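Local coordinates for bacterial bifunctional deaminase-reductase C-terminal domain-containing protein (Corynebacterium diphtheriae, PDB 2P4G), which probably acts as an NADP-dependent reductase of 5-amino-6-(5-phosphoribosylamino)uracil in riboflavin biosynthesis, at residues I178-L183 with K189-E194; R37-T42 with A63-Q68. All blocks are in the same frame, centred on the assembly; numbering follows the deposited sequence.

In the fold
Contact 1 and contact 2 pack helices against neighbouring parallel strands of one sheet, but on opposite faces: helix 175-184 covers Ile191, whereas helix 60-72 covers Ile39 and also Ser192. Their centres are about 16 Å apart. Between them the strands probably pair through Ile193 N to Arg37 O (2.7 Å) and Ile39 N to Ile193 O (2.8 Å). Side chains meet as well, Ser192 OG lying 3.7 Å from Ile39 CG2 and Glu194 OE2 3.4 Å from Leu66 CD2. Two ethanediols, probably from the crystallisation liquor, sit together at the strands' carboxyl ends, away from the packing of contact 1; one bonds weakly to Glu194 O, the other accepts from Ile41 N, and they may mark a pocket.

Contact 1 (I178-L183 with K189-E194); sequences IAFDAL and KKISIE. With EDO (1,2-ethanediol), chain J.
The returning half of a beta-alpha-beta crossover is closed here, where Phe180 and Leu183 of helix 175-184 meet Ile191 of strand 190-195. The crossover starts from strand 166-169, at the edge of the sheet within this chain. All the packing converges on one methyl group, Ile191 CD1. Phe180 meets it with two ring carbons, CD1 at 3.7 Å and CE1 at 3.9 Å from Ile191 CD1, the methyl standing oblique to the ring. Its CG is anti to the backbone N (chi1 -165°), which swings the ring from the helix flank in the direction of the strand. Leu183 points at the strand directly; its CD1 lies 4.0 Å and its CB 4.1 Å from Ile191 CD1, so that the methyl is touched by both the root and a branch of the leucine. Ile191 suits its place because beta-branched residues are favoured in strands, while its extended CG1-CD1 arm (chi2 174°) carries a methyl far enough to reach both helix residues. The contact is wholly apolar. Val77 of strand 75-79 touches both Leu183 and Ile191, Ala75 adds to the floor under Leu183, and the Phe180 ring meets His184 edge-to-face. At the start of the strand, Asp74 OD2 accepts the backbone N-H groups of Lys189 and Lys190, while strand 35-43 pairs with its other edge.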
loop_
_atom_site.group_PDB
_atom_site.type_symbol
_atom_site.label_atom_id
_atom_site.label_comp_id
_atom_site.label_asym_id
_atom_site.label_seq_id
_atom_site.Cartn_x
_atom_site.Cartn_y
_atom_site.Cartn_z
ATOM N N ILE A 178 20.176 2.121 19.788
ATOM C CA ILE A 178 20.840 3.112 20.614
ATOM C C ILE A 178 19.852 4.190 21.065
ATOM O O ILE A 178 19.812 4.561 22.237
ATOM C CB ILE A 178 22.011 3.766 19.846
ATOM C CG1 ILE A 178 23.151 2.756 19.659
ATOM C CG2 ILE A 178 22.511 5.039 20.586
ATOM C CD1 ILE A 178 23.993 2.563 20.873
ATOM N N ALA A 179 19.063 4.696 20.129
ATOM C CA ALA A 179 18.086 5.723 20.446
ATOM C C ALA A 179 17.103 5.170 21.460
ATOM O O ALA A 179 16.789 5.826 22.444
ATOM C CB ALA A 179 17.350 6.169 19.196
ATOM N N PHE A 180 16.624 3.963 21.175
ATOM C CA PHE A 180 15.622 3.260 21.971
ATOM C C PHE A 180 16.128 3.167 23.414
ATOM O O PHE A 180 15.425 3.560 24.337
ATOM C CB PHE A 180 15.379 1.885 21.324
ATOM C CG PHE A 180 14.130 1.149 21.792
ATOM C CD1 PHE A 180 12.859 1.597 21.441
ATOM C CD2 PHE A 180 14.244 -0.062 22.507
ATOM C CE1 PHE A 180 11.709 0.890 21.846
ATOM C CE2 PHE A 180 13.104 -0.780 22.911
ATOM C CZ PHE A 180 11.832 -0.303 22.578
ATOM N N ASP A 181 17.371 2.714 23.584
ATOM C CA ASP A 181 18.005 2.627 24.902
ATOM C C ASP A 181 18.217 3.990 25.565
ATOM O O ASP A 181 17.943 4.146 26.763
ATOM C CB ASP A 181 19.355 1.891 24.810
ATOM C CG ASP A 181 19.213 0.446 24.314
ATOM O OD1 ASP A 181 18.079 -0.089 24.258
ATOM O OD2 ASP A 181 20.243 -0.152 23.955
ATOM N N ALA A 182 18.733 4.959 24.805
ATOM C CA ALA A 182 18.947 6.320 25.323
ATOM C C ALA A 182 17.643 6.912 25.865
ATOM O O ALA A 182 17.644 7.618 26.868
ATOM C CB ALA A 182 19.520 7.248 24.231
ATOM N N LEU A 183 16.537 6.618 25.178
ATOM C CA LEU A 183 15.227 7.133 25.557
ATOM C C LEU A 183 14.661 6.362 26.749
ATOM O O LEU A 183 14.099 6.961 27.661
ATOM C CB LEU A 183 14.259 7.095 24.378
ATOM C CG LEU A 183 14.506 8.123 23.269
ATOM C CD1 LEU A 183 13.698 7.778 22.008
ATOM C CD2 LEU A 183 14.153 9.517 23.729
ATOM N N LYS A 189 9.025 6.336 27.801
ATOM C CA LYS A 189 8.500 4.981 27.602
ATOM C C LYS A 189 7.617 4.793 26.364
ATOM O O LYS A 189 7.581 3.691 25.800
ATOM C CB LYS A 189 7.721 4.531 28.858
ATOM N N LYS A 190 6.883 5.840 25.980
ATOM C CA LYS A 190 6.009 5.813 24.812
ATOM C C LYS A 190 6.771 6.478 23.684
ATOM O O LYS A 190 7.070 7.661 23.762
ATOM C CB LYS A 190 4.698 6.571 25.063
ATOM C CG LYS A 190 3.890 6.104 26.262
ATOM C CD LYS A 190 3.300 4.752 26.034
ATOM C CE LYS A 190 2.766 4.147 27.333
ATOM N NZ LYS A 190 1.353 4.526 27.629
ATOM N N ILE A 191 7.114 5.715 22.647
ATOM C CA ILE A 191 7.928 6.248 21.571
ATOM C C ILE A 191 7.161 6.198 20.266
ATOM O O ILE A 191 6.654 5.160 19.877
ATOM C CB ILE A 191 9.264 5.496 21.432
ATOM C CG1 ILE A 191 10.043 5.542 22.755
ATOM C CG2 ILE A 191 10.104 6.100 20.262
ATOM C CD1 ILE A 191 11.331 4.698 22.775
ATOM N N SER A 192 7.061 7.335 19.594
ATOM C CA SER A 192 6.431 7.380 18.287
ATOM C C SER A 192 7.557 7.485 17.261
ATOM O O SER A 192 8.425 8.340 17.395
ATOM C CB SER A 192 5.467 8.563 18.209
ATOM O OG SER A 192 4.987 8.775 16.888
ATOM N N ILE A 193 7.574 6.589 16.274
ATOM C CA ILE A 193 8.520 6.690 15.162
ATOM C C ILE A 193 7.738 7.287 14.012
ATOM O O ILE A 193 6.789 6.662 13.517
ATOM C CB ILE A 193 9.114 5.324 14.744
ATOM C CG1 ILE A 193 9.890 4.715 15.919
ATOM C CG2 ILE A 193 9.999 5.468 13.439
ATOM C CD1 ILE A 193 10.452 3.284 15.638
ATOM N N GLU A 194 8.105 8.503 13.624
ATOM C CA GLU A 194 7.391 9.236 12.602
ATOM C C GLU A 194 8.036 9.047 11.241
ATOM O O GLU A 194 7.604 9.587 10.218
ATOM C CB GLU A 194 7.357 10.693 12.952
ATOM C CG GLU A 194 6.553 10.947 14.160
ATOM C CD GLU A 194 6.356 12.400 14.441
ATOM O OE1 GLU A 194 7.008 13.260 13.794
ATOM O OE2 GLU A 194 5.532 12.690 15.326
HETATM C C1 EDO J . 2.385 11.067 8.321
HETATM O O1 EDO J . 1.098 10.645 8.758
HETATM C C2 EDO J . 3.386 10.342 9.218
HETATM O O2 EDO J . 4.758 10.352 8.736
#

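Contact 2 (R37-T42 with A63-Q68); sequences RAIAIT and ADLLIQ. With EDO (1,2-ethanediol), chain L.
Ile39 turns its CB toward helix 60-72, and its side chain meets Leu66 at a slant and Leu65 at its tip. CB lies 4.6 Å from Leu66 CD2, and the two branches leaving it divide the work. The short one, CG2, makes the closest touch, 3.6 Å from Leu66 CD2. The longer one starts at CG1, which is anti to the backbone N (chi1 -177°) and lies 4.3 Å from the same leucine methyl. CD1 at its tip reaches both leucines: it is 4.2 Å from Leu66 CD2 and 4.4 Å from Leu65 CG. Leu66 CD2 thus sits over the fork of the isoleucine. Strand 35-43, helix 60-72 and strand 75-79 make up a beta-alpha-beta crossover, with strand 190-195 lying between its two strands. Ile39 fits the site as a branched residue of the strand with methyls at two heights, and the adjacent leucines give the helix two apolar arms branched at CG to meet them. Leu65 also packs on Ile21 and Val22 of helix 18-23. Farther along the strand, Ile41 N donates a hydrogen bond to O1 of ethanediol (2.9 Å, N-H...O angle 156°), which also bonds to Tyr200 OH.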
loop_
_atom_site.group_PDB
_atom_site.type_symbol
_atom_site.label_atom_id
_atom_site.label_comp_id
_atom_site.label_asym_id
_atom_site.label_seq_id
_atom_site.Cartn_x
_atom_site.Cartn_y
_atom_site.Cartn_z
ATOM N N ARG A 37 5.317 2.851 18.811
ATOM C CA ARG A 37 4.419 2.895 17.677
ATOM C C ARG A 37 5.073 3.621 16.527
ATOM O O ARG A 37 5.766 4.615 16.722
ATOM C CB ARG A 37 3.132 3.628 18.023
ATOM C CG ARG A 37 2.447 3.044 19.207
ATOM C CD ARG A 37 0.992 3.412 19.192
ATOM N NE ARG A 37 0.300 3.047 20.422
ATOM C CZ ARG A 37 -0.941 3.421 20.688
ATOM N NH1 ARG A 37 -1.615 4.174 19.824
ATOM N NH2 ARG A 37 -1.500 3.059 21.825
ATOM N N ALA A 38 4.840 3.107 15.330
ATOM C CA ALA A 38 5.271 3.769 14.116
ATOM C C ALA A 38 4.034 4.435 13.514
ATOM O O ALA A 38 2.958 3.855 13.544
ATOM C CB ALA A 38 5.881 2.762 13.166
ATOM N N ILE A 39 4.181 5.656 13.004
ATOM C CA ILE A 39 3.083 6.354 12.329
ATOM C C ILE A 39 3.501 6.732 10.915
ATOM O O ILE A 39 4.568 7.297 10.699
ATOM C CB ILE A 39 2.554 7.583 13.137
ATOM C CG1 ILE A 39 1.365 8.211 12.416
ATOM C CG2 ILE A 39 3.664 8.637 13.418
ATOM C CD1 ILE A 39 0.367 8.807 13.336
ATOM N N ALA A 40 2.677 6.386 9.931
ATOM C CA ALA A 40 3.127 6.531 8.551
ATOM C C ALA A 40 1.953 6.814 7.611
ATOM O O ALA A 40 0.793 6.578 7.963
ATOM C CB ALA A 40 3.959 5.284 8.112
ATOM N N ILE A 41 2.277 7.406 6.464
ATOM C CA ILE A 41 1.332 7.661 5.387
ATOM C C ILE A 41 1.857 7.020 4.099
ATOM O O ILE A 41 3.055 6.988 3.846
ATOM C CB ILE A 41 1.061 9.212 5.221
ATOM C CG1 ILE A 41 -0.092 9.469 4.239
ATOM C CG2 ILE A 41 2.303 9.942 4.810
ATOM C CD1 ILE A 41 -0.665 10.880 4.343
ATOM N N THR A 42 0.955 6.504 3.278
ATOM C CA THR A 42 1.340 5.832 2.046
ATOM C C THR A 42 0.271 6.047 0.983
ATOM O O THR A 42 -0.907 6.207 1.305
ATOM C CB THR A 42 1.520 4.293 2.293
ATOM O OG1 THR A 42 1.960 3.657 1.090
ATOM C CG2 THR A 42 0.209 3.631 2.793
ATOM N N ALA A 63 -3.186 15.140 9.910
ATOM C CA ALA A 63 -2.285 16.046 10.662
ATOM C C ALA A 63 -2.677 16.080 12.139
ATOM O O ALA A 63 -1.824 16.058 13.019
ATOM C CB ALA A 63 -2.291 17.505 10.066
ATOM N N ASP A 64 -3.972 16.144 12.397
ATOM C CA ASP A 64 -4.501 16.006 13.748
ATOM C C ASP A 64 -4.105 14.707 14.434
ATOM O O ASP A 64 -3.791 14.682 15.611
ATOM C CB ASP A 64 -6.015 16.047 13.711
ATOM C CG ASP A 64 -6.556 17.385 13.300
ATOM O OD1 ASP A 64 -5.741 18.319 13.067
ATOM O OD2 ASP A 64 -7.804 17.498 13.214
ATOM N N LEU A 65 -4.160 13.613 13.706
ATOM C CA LEU A 65 -3.782 12.317 14.263
ATOM C C LEU A 65 -2.292 12.281 14.621
ATOM O O LEU A 65 -1.906 11.733 15.647
ATOM C CB LEU A 65 -4.118 11.195 13.265
ATOM C CG LEU A 65 -3.870 9.768 13.732
ATOM C CD1 LEU A 65 -4.750 9.500 14.914
ATOM C CD2 LEU A 65 -4.123 8.771 12.575
ATOM N N LEU A 66 -1.449 12.854 13.783
ATOM C CA LEU A 66 -0.050 12.950 14.164
ATOM C C LEU A 66 0.076 13.675 15.496
ATOM O O LEU A 66 0.790 13.220 16.377
ATOM C CB LEU A 66 0.786 13.683 13.114
ATOM C CG LEU A 66 1.905 12.923 12.422
ATOM C CD1 LEU A 66 2.720 13.926 11.578
ATOM C CD2 LEU A 66 2.806 12.183 13.421
ATOM N N ILE A 67 -0.617 14.808 15.634
ATOM C CA ILE A 67 -0.557 15.599 16.867
ATOM C C ILE A 67 -1.088 14.797 18.053
ATOM O O ILE A 67 -0.508 14.832 19.138
ATOM C CB ILE A 67 -1.330 16.928 16.737
ATOM C CG1 ILE A 67 -0.644 17.845 15.724
ATOM C CG2 ILE A 67 -1.418 17.652 18.077
ATOM C CD1 ILE A 67 0.782 17.981 15.944
ATOM N N GLN A 68 -2.178 14.076 17.834
ATOM C CA GLN A 68 -2.774 13.221 18.882
ATOM C C GLN A 68 -1.746 12.193 19.369
ATOM O O GLN A 68 -1.585 11.992 20.568
ATOM C CB GLN A 68 -4.037 12.513 18.357
ATOM C CG GLN A 68 -4.896 11.897 19.419
ATOM C CD GLN A 68 -5.744 12.927 20.134
ATOM O OE1 GLN A 68 -5.383 13.418 21.204
ATOM N NE2 GLN A 68 -6.862 13.284 19.527
HETATM C C1 EDO L . 5.529 8.293 5.546
HETATM O O1 EDO L . 4.903 8.491 6.826
HETATM C C2 EDO L . 6.895 8.980 5.539
HETATM O O2 EDO L . 7.826 8.203 6.299
#